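Local coordinates for protein endonuclease V (Bacillus subtilis, PDB 3GA2) that probably repairs deaminated DNA by cutting the strand at the second phosphodiester bond 3' to a deoxyinosine, with magnesium as cofactor, at residues F9-K12 with D16-Q19; L47-Q52 with F93-L98; C60-I65 with K104-E109; A178-T181 with K186-F189. The protein carries 1 engineered substitution. All blocks are in the same frame, centred on the assembly; numbering follows the deposited sequence.

Interaction 1 of 4, residues F9-K12 with D16-Q19; sequences FDMK and DFLQ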
loop_
_atom_site.group_PDB
_atom_site.type_symbol
_atom_site.label_atom_id
_atom_site.label_comp_id
_atom_site.label_asym_id
_atom_site.label_seq_id
_atom_site.Cartn_x
_atom_site.Cartn_y
_atom_site.Cartn_z
ATOM N N PHE A 9 -14.529 -11.898 5.426
ATOM C CA PHE A 9 -13.263 -12.618 5.439
ATOM C C PHE A 9 -13.447 -14.040 5.956
ATOM O O PHE A 9 -12.819 -14.436 6.936
ATOM C CB PHE A 9 -12.258 -11.858 6.306
ATOM C CG PHE A 9 -11.927 -10.493 5.776
ATOM C CD1 PHE A 9 -10.949 -10.329 4.799
ATOM C CD2 PHE A 9 -12.636 -9.378 6.204
ATOM C CE1 PHE A 9 -10.686 -9.074 4.258
ATOM C CE2 PHE A 9 -12.382 -8.122 5.670
ATOM C CZ PHE A 9 -11.405 -7.971 4.693
ATOM N N ASP A 10 -14.309 -14.809 5.292
ATOM C CA ASP A 10 -14.573 -16.190 5.695
ATOM C C ASP A 10 -13.987 -17.211 4.720
ATOM O O ASP A 10 -14.308 -18.398 4.798
ATOM C CB ASP A 10 -16.078 -16.438 5.814
ATOM C CG ASP A 10 -16.750 -15.504 6.793
ATOM O OD1 ASP A 10 -16.322 -15.447 7.968
ATOM O OD2 ASP A 10 -17.718 -14.829 6.391
HETATM N N MSE A 11 -13.138 -16.753 3.805
HETATM C CA MSE A 11 -12.521 -17.638 2.820
HETATM C C MSE A 11 -11.792 -18.806 3.483
HETATM O O MSE A 11 -11.109 -18.624 4.491
HETATM C CB MSE A 11 -11.524 -16.863 1.950
HETATM C CG MSE A 11 -12.126 -15.789 1.042
HETATM SE SE MSE A 11 -12.797 -14.218 1.959
HETATM C CE MSE A 11 -14.674 -14.436 1.564
ATOM N N LYS A 12 -11.933 -20.001 2.909
ATOM C CA LYS A 12 -11.273 -21.189 3.448
ATOM C C LYS A 12 -10.160 -21.666 2.515
ATOM O O LYS A 12 -8.988 -21.365 2.730
ATOM C CB LYS A 12 -12.280 -22.326 3.657
ATOM C CG LYS A 12 -13.735 -21.897 3.717
ATOM C CD LYS A 12 -14.426 -22.168 2.389
ATOM C CE LYS A 12 -15.853 -21.658 2.382
ATOM N NZ LYS A 12 -16.526 -21.959 1.090
ATOM N N ASP A 16 -11.622 -19.972 -2.709
ATOM C CA ASP A 16 -12.395 -18.855 -2.178
ATOM C C ASP A 16 -11.674 -17.531 -2.434
ATOM O O ASP A 16 -12.270 -16.574 -2.928
ATOM C CB ASP A 16 -12.614 -19.031 -0.669
ATOM C CG ASP A 16 -13.193 -20.391 -0.308
ATOM O OD1 ASP A 16 -14.279 -20.740 -0.820
ATOM O OD2 ASP A 16 -12.558 -21.108 0.496
ATOM N N PHE A 17 -10.388 -17.488 -2.093
ATOM C CA PHE A 17 -9.588 -16.284 -2.278
ATOM C C PHE A 17 -9.505 -15.867 -3.748
ATOM O O PHE A 17 -9.620 -14.683 -4.071
ATOM C CB PHE A 17 -8.178 -16.486 -1.714
ATOM C CG PHE A 17 -8.149 -16.766 -0.236
ATOM C CD1 PHE A 17 -8.278 -18.068 0.242
ATOM C CD2 PHE A 17 -8.019 -15.725 0.679
ATOM C CE1 PHE A 17 -8.279 -18.328 1.612
ATOM C CE2 PHE A 17 -8.019 -15.972 2.052
ATOM C CZ PHE A 17 -8.149 -17.278 2.521
ATOM N N LEU A 18 -9.306 -16.833 -4.641
ATOM C CA LEU A 18 -9.215 -16.529 -6.066
ATOM C C LEU A 18 -10.505 -15.943 -6.612
ATOM O O LEU A 18 -10.482 -15.059 -7.472
ATOM C CB LEU A 18 -8.858 -17.778 -6.880
ATOM C CG LEU A 18 -7.379 -18.062 -7.133
ATOM C CD1 LEU A 18 -6.725 -16.833 -7.765
ATOM C CD2 LEU A 18 -6.695 -18.418 -5.841
ATOM N N GLN A 19 -11.632 -16.436 -6.118
ATOM C CA GLN A 19 -12.926 -15.957 -6.581
ATOM C C GLN A 19 -13.122 -14.494 -6.204
ATOM O O GLN A 19 -13.639 -13.707 -6.993
ATOM C CB GLN A 19 -14.050 -16.805 -5.986
ATOM C CG GLN A 19 -15.371 -16.641 -6.715
ATOM C CD GLN A 19 -15.336 -17.231 -8.117
ATOM O OE1 GLN A 19 -16.242 -17.007 -8.920
ATOM N NE2 GLN A 19 -14.291 -18.001 -8.413
#
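M11, a selenomethionine in the loop that leads into helix 14-25, sets its CB over one face of the F17 ring, an example of a helix start packed against the chain just before it. CB of M11 sits 3.5 Å from the centroid of the F17 ring and only 13° off its normal, which makes a CH-pi contact over the middle of the face. With CG opposite the carbonyl carbon (chi1 -66°) and further bends at the next two torsions, the rest of M11 turns away from the helix. Its SE therefore ends 5.5 Å from the F17 centroid in an oblique Met-aromatic contact, with the methylene closer to the ring than the selenium. The rim of the same ring is used as well: K12 O comes in at the edge, in the ring plane, 3.3 Å from F17 CE1.

The polar half belongs to D16, whose side chain stands at about a right angle to that of K12. K12 NZ reaches D16 OD1 at 3.2 Å in a salt bridge, approaching from above the carboxylate plane. The other oxygen, OD2, accepts a hydrogen bond from the backbone N of K12, though its position is less certain because the model is too tight there. Nearer the backbone, CB of D16 lies 3.6 Å from CB of M11.

F17 of helix 14-25 stacks on F90 and meets F93 edge-to-face, both in the chain ahead of helix 96-105, while F9 of the preceding loop packs on L96 and P97 of that helix.

Interaction 2 of 4, residues L47-Q52 with F93-L98; sequences LAYWEQ and FRELPL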
loop_
_atom_site.group_PDB
_atom_site.type_symbol
_atom_site.label_atom_id
_atom_site.label_comp_id
_atom_site.label_asym_id
_atom_site.label_seq_id
_atom_site.Cartn_x
_atom_site.Cartn_y
_atom_site.Cartn_z
ATOM N N LEU A 47 2.134 -1.948 7.896
ATOM C CA LEU A 47 1.801 -3.023 8.823
ATOM C C LEU A 47 3.088 -3.689 9.295
ATOM O O LEU A 47 4.035 -3.830 8.520
ATOM C CB LEU A 47 0.938 -4.057 8.098
ATOM C CG LEU A 47 -0.089 -4.923 8.828
ATOM C CD1 LEU A 47 0.300 -5.121 10.281
ATOM C CD2 LEU A 47 -1.437 -4.256 8.723
ATOM N N ALA A 48 3.123 -4.087 10.564
ATOM C CA ALA A 48 4.290 -4.756 11.136
ATOM C C ALA A 48 3.838 -5.992 11.904
ATOM O O ALA A 48 2.789 -5.979 12.544
ATOM C CB ALA A 48 5.045 -3.811 12.058
ATOM N N TYR A 49 4.638 -7.055 11.841
ATOM C CA TYR A 49 4.310 -8.307 12.516
ATOM C C TYR A 49 5.447 -8.794 13.402
ATOM O O TYR A 49 6.598 -8.397 13.222
ATOM C CB TYR A 49 3.984 -9.395 11.489
ATOM C CG TYR A 49 3.019 -8.953 10.420
ATOM C CD1 TYR A 49 3.442 -8.156 9.356
ATOM C CD2 TYR A 49 1.675 -9.313 10.481
ATOM C CE1 TYR A 49 2.550 -7.728 8.381
ATOM C CE2 TYR A 49 0.776 -8.890 9.511
ATOM C CZ TYR A 49 1.219 -8.098 8.465
ATOM O OH TYR A 49 0.333 -7.667 7.507
ATOM N N TRP A 50 5.114 -9.666 14.351
ATOM C CA TRP A 50 6.100 -10.221 15.271
ATOM C C TRP A 50 5.528 -11.440 15.988
ATOM O O TRP A 50 4.316 -11.549 16.172
ATOM C CB TRP A 50 6.503 -9.170 16.303
ATOM C CG TRP A 50 5.445 -8.918 17.327
ATOM C CD1 TRP A 50 5.357 -9.478 18.569
ATOM C CD2 TRP A 50 4.299 -8.072 17.184
ATOM N NE1 TRP A 50 4.223 -9.034 19.209
ATOM C CE2 TRP A 50 3.556 -8.172 18.382
ATOM C CE3 TRP A 50 3.825 -7.243 16.159
ATOM C CZ2 TRP A 50 2.363 -7.468 18.583
ATOM C CZ3 TRP A 50 2.639 -6.545 16.359
ATOM C CH2 TRP A 50 1.921 -6.663 17.563
ATOM N N GLU A 51 6.411 -12.350 16.389
ATOM C CA GLU A 51 6.017 -13.561 17.099
ATOM C C GLU A 51 5.635 -13.211 18.534
ATOM O O GLU A 51 6.292 -12.386 19.170
ATOM C CB GLU A 51 7.174 -14.566 17.104
ATOM C CG GLU A 51 8.480 -14.008 17.664
ATOM C CD GLU A 51 9.589 -15.049 17.732
ATOM O OE1 GLU A 51 9.436 -16.036 18.483
ATOM O OE2 GLU A 51 10.615 -14.878 17.037
ATOM N N GLN A 52 4.576 -13.833 19.044
ATOM C CA GLN A 52 4.134 -13.555 20.406
ATOM C C GLN A 52 3.347 -14.700 21.041
ATOM O O GLN A 52 2.227 -15.007 20.628
ATOM C CB GLN A 52 3.290 -12.279 20.428
ATOM C CG GLN A 52 2.970 -11.768 21.821
ATOM C CD GLN A 52 4.219 -11.433 22.614
ATOM O OE1 GLN A 52 5.022 -10.594 22.204
ATOM N NE2 GLN A 52 4.388 -12.089 23.758
ATOM N N PHE A 93 -5.425 -10.491 2.194
ATOM C CA PHE A 93 -6.619 -10.911 2.922
ATOM C C PHE A 93 -6.417 -10.917 4.433
ATOM O O PHE A 93 -7.332 -10.581 5.185
ATOM C CB PHE A 93 -7.089 -12.296 2.462
ATOM C CG PHE A 93 -7.683 -12.307 1.081
ATOM C CD1 PHE A 93 -6.863 -12.299 -0.043
ATOM C CD2 PHE A 93 -9.064 -12.317 0.904
ATOM C CE1 PHE A 93 -7.411 -12.304 -1.325
ATOM C CE2 PHE A 93 -9.619 -12.320 -0.373
ATOM C CZ PHE A 93 -8.792 -12.314 -1.491
ATOM N N ARG A 94 -5.230 -11.293 4.890
ATOM C CA ARG A 94 -4.996 -11.304 6.326
ATOM C C ARG A 94 -4.510 -9.966 6.863
ATOM O O ARG A 94 -4.151 -9.854 8.034
ATOM C CB ARG A 94 -4.018 -12.416 6.717
ATOM C CG ARG A 94 -2.708 -12.446 5.970
ATOM C CD ARG A 94 -1.795 -13.511 6.576
ATOM N NE ARG A 94 -0.617 -13.775 5.754
ATOM C CZ ARG A 94 -0.638 -14.443 4.605
ATOM N NH1 ARG A 94 -1.782 -14.925 4.135
ATOM N NH2 ARG A 94 0.486 -14.632 3.928
ATOM N N GLU A 95 -4.504 -8.947 6.008
ATOM C CA GLU A 95 -4.072 -7.617 6.426
ATOM C C GLU A 95 -5.251 -6.657 6.427
ATOM O O GLU A 95 -5.349 -5.791 7.287
ATOM C CB GLU A 95 -2.995 -7.078 5.484
ATOM C CG GLU A 95 -1.737 -7.911 5.422
ATOM C CD GLU A 95 -0.681 -7.278 4.539
ATOM O OE1 GLU A 95 -0.977 -7.009 3.357
ATOM O OE2 GLU A 95 0.446 -7.053 5.027
ATOM N N LEU A 96 -6.144 -6.831 5.459
ATOM C CA LEU A 96 -7.309 -5.978 5.318
ATOM C C LEU A 96 -8.094 -5.732 6.603
ATOM O O LEU A 96 -8.440 -4.590 6.907
ATOM C CB LEU A 96 -8.225 -6.530 4.229
ATOM C CG LEU A 96 -8.067 -5.884 2.847
ATOM C CD1 LEU A 96 -6.593 -5.715 2.521
ATOM C CD2 LEU A 96 -8.761 -6.743 1.789
ATOM N N PRO A 97 -8.387 -6.790 7.376
ATOM C CA PRO A 97 -9.139 -6.589 8.623
ATOM C C PRO A 97 -8.519 -5.504 9.513
ATOM O O PRO A 97 -9.221 -4.622 10.007
ATOM C CB PRO A 97 -9.118 -7.978 9.261
ATOM C CG PRO A 97 -9.185 -8.875 8.046
ATOM C CD PRO A 97 -8.164 -8.224 7.125
ATOM N N LEU A 98 -7.206 -5.560 9.706
ATOM C CA LEU A 98 -6.532 -4.553 10.519
ATOM C C LEU A 98 -6.524 -3.198 9.816
ATOM O O LEU A 98 -6.622 -2.155 10.464
ATOM C CB LEU A 98 -5.093 -4.976 10.829
ATOM C CG LEU A 98 -4.955 -6.065 11.897
ATOM C CD1 LEU A 98 -3.514 -6.516 12.009
ATOM C CD2 LEU A 98 -5.454 -5.519 13.226
#
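Y49 and E95 join strand 41-52, in the sheet of this RNase H-like fold, to the turn that opens into helix 96-105. One polar bond and a small apolar contact make up the interface. In the polar part, the Y49 hydroxyl donates to the carboxylate of E95, with OH and OE2 2.6 Å apart. The two side chains run at about a right angle to each other, yet the ring and the carboxylate are nearly coplanar, 17° apart, so the acid meets the phenol at its edge. CG of E95, anti to the carbonyl carbon (chi1 -61°), already lies near the phenol oxygen, and the carboxylate turns OE2 onto it.

The apolar part lies nearer the helix. CD2 of L47 touches CB of L98 at 4.3 Å, a light contact, and both leucines also pack on C60 of strand 55-66. Within the strand, CD1 of L47 lies over one face of the Y49 ring, 3.6 Å above its plane and displaced toward the rim, where it backs the phenol from that side. L47 follows D46, a predicted magnesium ligand, so the interface borders the probable metal site. On E95 OE2, the lone pair that receives the Y49 proton is the anti one, directed away from the other carboxylate oxygen.

Interaction 3 of 4, residues C60-I65 with K104-E109; sequences CCIIVI and KKLETE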
loop_
_atom_site.group_PDB
_atom_site.type_symbol
_atom_site.label_atom_id
_atom_site.label_comp_id
_atom_site.label_asym_id
_atom_site.label_seq_id
_atom_site.Cartn_x
_atom_site.Cartn_y
_atom_site.Cartn_z
ATOM N N CYS A 60 -1.297 -2.181 12.332
ATOM C CA CYS A 60 -1.405 -1.321 11.163
ATOM C C CYS A 60 -1.505 0.127 11.604
ATOM O O CYS A 60 -2.324 0.465 12.457
ATOM C CB CYS A 60 -2.649 -1.666 10.340
ATOM S SG CYS A 60 -3.044 -0.413 9.074
ATOM N N CYS A 61 -0.661 0.973 11.028
ATOM C CA CYS A 61 -0.670 2.392 11.340
ATOM C C CYS A 61 -1.028 3.182 10.094
ATOM O O CYS A 61 -0.579 2.871 8.988
ATOM C CB CYS A 61 0.701 2.872 11.822
ATOM S SG CYS A 61 1.214 2.304 13.454
ATOM N N ILE A 62 -1.845 4.205 10.285
ATOM C CA ILE A 62 -2.234 5.085 9.200
ATOM C C ILE A 62 -1.804 6.472 9.648
ATOM O O ILE A 62 -2.178 6.930 10.728
ATOM C CB ILE A 62 -3.757 5.070 8.956
ATOM C CG1 ILE A 62 -4.188 3.701 8.423
ATOM C CG2 ILE A 62 -4.140 6.164 7.959
ATOM C CD1 ILE A 62 -5.684 3.571 8.185
ATOM N N ILE A 63 -0.990 7.120 8.826
ATOM C CA ILE A 63 -0.507 8.459 9.121
ATOM C C ILE A 63 -1.100 9.376 8.067
ATOM O O ILE A 63 -0.895 9.154 6.878
ATOM C CB ILE A 63 1.024 8.546 9.014
ATOM C CG1 ILE A 63 1.668 7.440 9.846
ATOM C CG2 ILE A 63 1.495 9.916 9.474
ATOM C CD1 ILE A 63 1.366 7.529 11.330
ATOM N N VAL A 64 -1.841 10.388 8.502
ATOM C CA VAL A 64 -2.457 11.334 7.584
ATOM C C VAL A 64 -1.680 12.640 7.622
ATOM O O VAL A 64 -1.417 13.174 8.696
ATOM C CB VAL A 64 -3.922 11.634 7.984
ATOM C CG1 VAL A 64 -4.590 12.482 6.916
ATOM C CG2 VAL A 64 -4.691 10.327 8.178
ATOM N N ILE A 65 -1.280 13.145 6.459
ATOM C CA ILE A 65 -0.568 14.413 6.432
ATOM C C ILE A 65 -1.336 15.427 5.597
ATOM O O ILE A 65 -2.209 15.062 4.810
ATOM C CB ILE A 65 0.865 14.278 5.852
ATOM C CG1 ILE A 65 0.808 13.851 4.385
ATOM C CG2 ILE A 65 1.669 13.264 6.675
ATOM C CD1 ILE A 65 2.086 14.125 3.629
ATOM N N LYS A 104 -11.301 2.948 9.996
ATOM C CA LYS A 104 -12.557 3.287 10.663
ATOM C C LYS A 104 -12.350 4.238 11.837
ATOM O O LYS A 104 -13.279 4.923 12.273
ATOM C CB LYS A 104 -13.264 2.002 11.116
ATOM C CG LYS A 104 -13.669 1.133 9.930
ATOM C CD LYS A 104 -13.989 -0.299 10.310
ATOM C CE LYS A 104 -15.376 -0.448 10.884
ATOM N NZ LYS A 104 -15.648 -1.886 11.160
ATOM N N LYS A 105 -11.122 4.303 12.335
ATOM C CA LYS A 105 -10.820 5.185 13.452
ATOM C C LYS A 105 -10.503 6.606 12.991
ATOM O O LYS A 105 -10.497 7.534 13.796
ATOM C CB LYS A 105 -9.644 4.622 14.250
ATOM C CG LYS A 105 -9.906 3.251 14.866
ATOM C CD LYS A 105 -8.682 2.761 15.617
ATOM C CE LYS A 105 -8.956 1.468 16.363
ATOM N NZ LYS A 105 -7.812 1.124 17.258
ATOM N N LEU A 106 -10.250 6.773 11.696
ATOM C CA LEU A 106 -9.922 8.081 11.133
ATOM C C LEU A 106 -11.011 9.149 11.257
ATOM O O LEU A 106 -12.165 8.923 10.884
ATOM C CB LEU A 106 -9.565 7.936 9.650
ATOM C CG LEU A 106 -8.287 7.170 9.297
ATOM C CD1 LEU A 106 -8.169 7.041 7.784
ATOM C CD2 LEU A 106 -7.077 7.905 9.865
ATOM N N GLU A 107 -10.638 10.316 11.772
ATOM C CA GLU A 107 -11.585 11.414 11.889
ATOM C C GLU A 107 -11.514 12.193 10.578
ATOM O O GLU A 107 -12.492 12.809 10.151
ATOM C CB GLU A 107 -11.241 12.339 13.066
ATOM C CG GLU A 107 -11.435 11.713 14.445
ATOM C CD GLU A 107 -11.376 12.737 15.567
ATOM O OE1 GLU A 107 -10.466 13.586 15.558
ATOM O OE2 GLU A 107 -12.238 12.693 16.465
ATOM N N THR A 108 -10.350 12.159 9.936
ATOM C CA THR A 108 -10.177 12.853 8.666
ATOM C C THR A 108 -10.612 11.938 7.526
ATOM O O THR A 108 -10.951 10.776 7.743
ATOM C CB THR A 108 -8.715 13.259 8.427
ATOM O OG1 THR A 108 -7.900 12.087 8.322
ATOM C CG2 THR A 108 -8.215 14.128 9.571
ATOM N N GLU A 109 -10.613 12.470 6.312
ATOM C CA GLU A 109 -11.001 11.698 5.141
ATOM C C GLU A 109 -9.898 11.888 4.107
ATOM O O GLU A 109 -9.988 12.761 3.248
ATOM C CB GLU A 109 -12.343 12.204 4.587
ATOM C CG GLU A 109 -12.948 11.315 3.497
ATOM C CD GLU A 109 -14.281 11.844 2.967
ATOM O OE1 GLU A 109 -15.156 12.192 3.790
ATOM O OE2 GLU A 109 -14.459 11.897 1.731
#
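L106, just past the end of helix 96-105, reaches onto strand 55-66 and sets its CD2 methyl beside two residues of that strand. This methyl is the apolar centre of the contact, wedged between the two: it lies 3.8 Å from CG2 of V64 and 3.9 Å from CG2 of I62. The other branch, CD1, approaches only I62, reaching its CG2 at 4.1 Å. I62 offers its CG2 because that methyl stands opposite the backbone N, with CG1 beside it (chi1 -67°). The side chains of I62 and L106 meet at about a right angle, methyl against methyl. I62 and V64, two residues apart on the strand, point to the same face of the sheet, where I62 also packs on A102 and A103 of the helix.

Toward T108 the surface changes from apolar to mixed. V64 and T108 run past each other in opposite directions, bringing CG1 of V64 to 3.6 Å from OG1 of T108. That hydroxyl is hydrogen-bonded to E74 of strand 72-81, whose carboxylate also takes the backbone N of E107. On the solvent side, K104, E107 and E109 are exposed, and the carboxylate of E109 pairs with K138.

Between the two segments the bonding is thus purely van der Waals. The aliphatic branches cover I62 and V64 on one face of the strand, and the polar atom that lies against V64 finds its partner on the neighbouring strand.

Interaction 4 of 4, residues A178-T181 with K186-F189; sequences ALRT and KPIF
I188 has chi1 at 54°, which places CG1 between its backbone N and its carbonyl carbon and swings CD1 toward T181. T181, with chi1 at 44°, turns its methyl to meet it. The side chains cross at about a right angle, and T181 CG2 presses on I188 CD1 at 3.4 Å, tighter than ordinary carbon contact. Two backbone bonds pin the strands just beside this spot. L179 N gives its proton to I188 O at 2.8 Å, almost straight at 172°, and I188 N returns one to L179 O over the same distance. L179 and I188 are therefore a hydrogen-bonded antiparallel pair, while A178 and F189 form the adjacent non-hydrogen-bonded one.

These pairs close a beta hairpin, strands 173-179 and 188-194, within the mixed sheet of the RNase H-like domain. On the face that carries A178 and F189, CB of A178 lies 4.0 Å from CE2 of the F189 ring, which also meets F155 edge-to-face. Next to the pair, P187 CB approaches L179 O at 3.1 Å. A water lies between T181 OG1 and K186 O, near enough to donate to either, while R214 O is hydrogen-bonded to the same T181 hydroxyl. The bent chain of R180 brings NH1 to 3.7 Å from CD of P187; NH1 bonds V185 O, NE E159 O and NH2 P158 O.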
loop_
_atom_site.group_PDB
_atom_site.type_symbol
_atom_site.label_atom_id
_atom_site.label_comp_id
_atom_site.label_asym_id
_atom_site.label_seq_id
_atom_site.Cartn_x
_atom_site.Cartn_y
_atom_site.Cartn_z
ATOM N N ALA A 178 9.696 0.994 -11.900
ATOM C CA ALA A 178 10.818 0.839 -10.982
ATOM C C ALA A 178 11.198 2.306 -10.877
ATOM O O ALA A 178 11.545 2.934 -11.878
ATOM C CB ALA A 178 11.937 0.034 -11.623
ATOM N N LEU A 179 11.108 2.853 -9.672
ATOM C CA LEU A 179 11.364 4.271 -9.468
ATOM C C LEU A 179 12.474 4.621 -8.494
ATOM O O LEU A 179 12.499 4.143 -7.359
ATOM C CB LEU A 179 10.066 4.946 -9.009
ATOM C CG LEU A 179 10.089 6.443 -8.691
ATOM C CD1 LEU A 179 10.374 7.230 -9.954
ATOM C CD2 LEU A 179 8.758 6.856 -8.084
ATOM N N ARG A 180 13.375 5.481 -8.959
ATOM C CA ARG A 180 14.496 5.957 -8.165
ATOM C C ARG A 180 13.996 7.160 -7.371
ATOM O O ARG A 180 13.916 8.265 -7.901
ATOM C CB ARG A 180 15.639 6.406 -9.079
ATOM C CG ARG A 180 16.928 6.740 -8.345
ATOM C CD ARG A 180 17.689 5.477 -7.970
ATOM N NE ARG A 180 18.158 4.769 -9.156
ATOM C CZ ARG A 180 18.849 3.633 -9.135
ATOM N NH1 ARG A 180 19.160 3.057 -7.982
ATOM N NH2 ARG A 180 19.232 3.075 -10.276
ATOM N N THR A 181 13.650 6.953 -6.108
ATOM C CA THR A 181 13.170 8.053 -5.289
ATOM C C THR A 181 14.351 8.780 -4.680
ATOM O O THR A 181 14.417 10.007 -4.701
ATOM C CB THR A 181 12.247 7.562 -4.181
ATOM O OG1 THR A 181 12.807 6.392 -3.580
ATOM C CG2 THR A 181 10.876 7.243 -4.747
ATOM N N LYS A 186 18.683 2.036 -3.493
ATOM C CA LYS A 186 17.736 1.092 -4.082
ATOM C C LYS A 186 16.420 1.758 -4.454
ATOM O O LYS A 186 15.829 2.484 -3.659
ATOM C CB LYS A 186 17.458 -0.064 -3.118
ATOM C CG LYS A 186 16.589 -1.174 -3.705
ATOM C CD LYS A 186 16.399 -2.292 -2.691
ATOM C CE LYS A 186 15.604 -3.457 -3.253
ATOM N NZ LYS A 186 15.404 -4.512 -2.215
ATOM N N PRO A 187 15.936 1.515 -5.674
ATOM C CA PRO A 187 14.674 2.130 -6.083
ATOM C C PRO A 187 13.476 1.446 -5.436
ATOM O O PRO A 187 13.611 0.394 -4.807
ATOM C CB PRO A 187 14.692 1.961 -7.598
ATOM C CG PRO A 187 15.395 0.653 -7.767
ATOM C CD PRO A 187 16.536 0.752 -6.782
ATOM N N ILE A 188 12.312 2.066 -5.564
ATOM C CA ILE A 188 11.099 1.476 -5.028
ATOM C C ILE A 188 10.275 1.035 -6.229
ATOM O O ILE A 188 10.578 1.397 -7.367
ATOM C CB ILE A 188 10.282 2.476 -4.190
ATOM C CG1 ILE A 188 9.994 3.736 -5.008
ATOM C CG2 ILE A 188 11.024 2.795 -2.897
ATOM C CD1 ILE A 188 8.840 4.542 -4.477
ATOM N N PHE A 189 9.238 0.249 -5.975
ATOM C CA PHE A 189 8.398 -0.236 -7.047
ATOM C C PHE A 189 6.991 0.292 -6.923
ATOM O O PHE A 189 6.243 -0.067 -6.025
ATOM C CB PHE A 189 8.466 -1.757 -7.074
ATOM C CG PHE A 189 9.859 -2.252 -7.228
ATOM C CD1 PHE A 189 10.627 -2.565 -6.107
ATOM C CD2 PHE A 189 10.460 -2.268 -8.481
ATOM C CE1 PHE A 189 11.976 -2.879 -6.234
ATOM C CE2 PHE A 189 11.809 -2.580 -8.619
ATOM C CZ PHE A 189 12.571 -2.883 -7.491
HETATM O O HOH W 1 15.547 5.295 -4.876
#

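Interactions 1 and 2 have centres about 17 Å apart and touch. Interactions 2 and 3, also about 17 Å apart between centres, share helix 96-105, use the neighbouring strands 41-52 and 55-66, and meet where L47 packs on C60; their segments alternate along the chain. Interaction 1 closes before these begin, and interaction 4 comes last, about 25 Å from interaction 2, centre to centre, without touching it. Interactions 2 and 3 thus put helix 96-105 and its flanking residues on two strands next to the predicted metal site, and interaction 1 adds helix 14-25 through its touch with interaction 2. Interaction 4 closes a hairpin in the other half of the same mixed sheet.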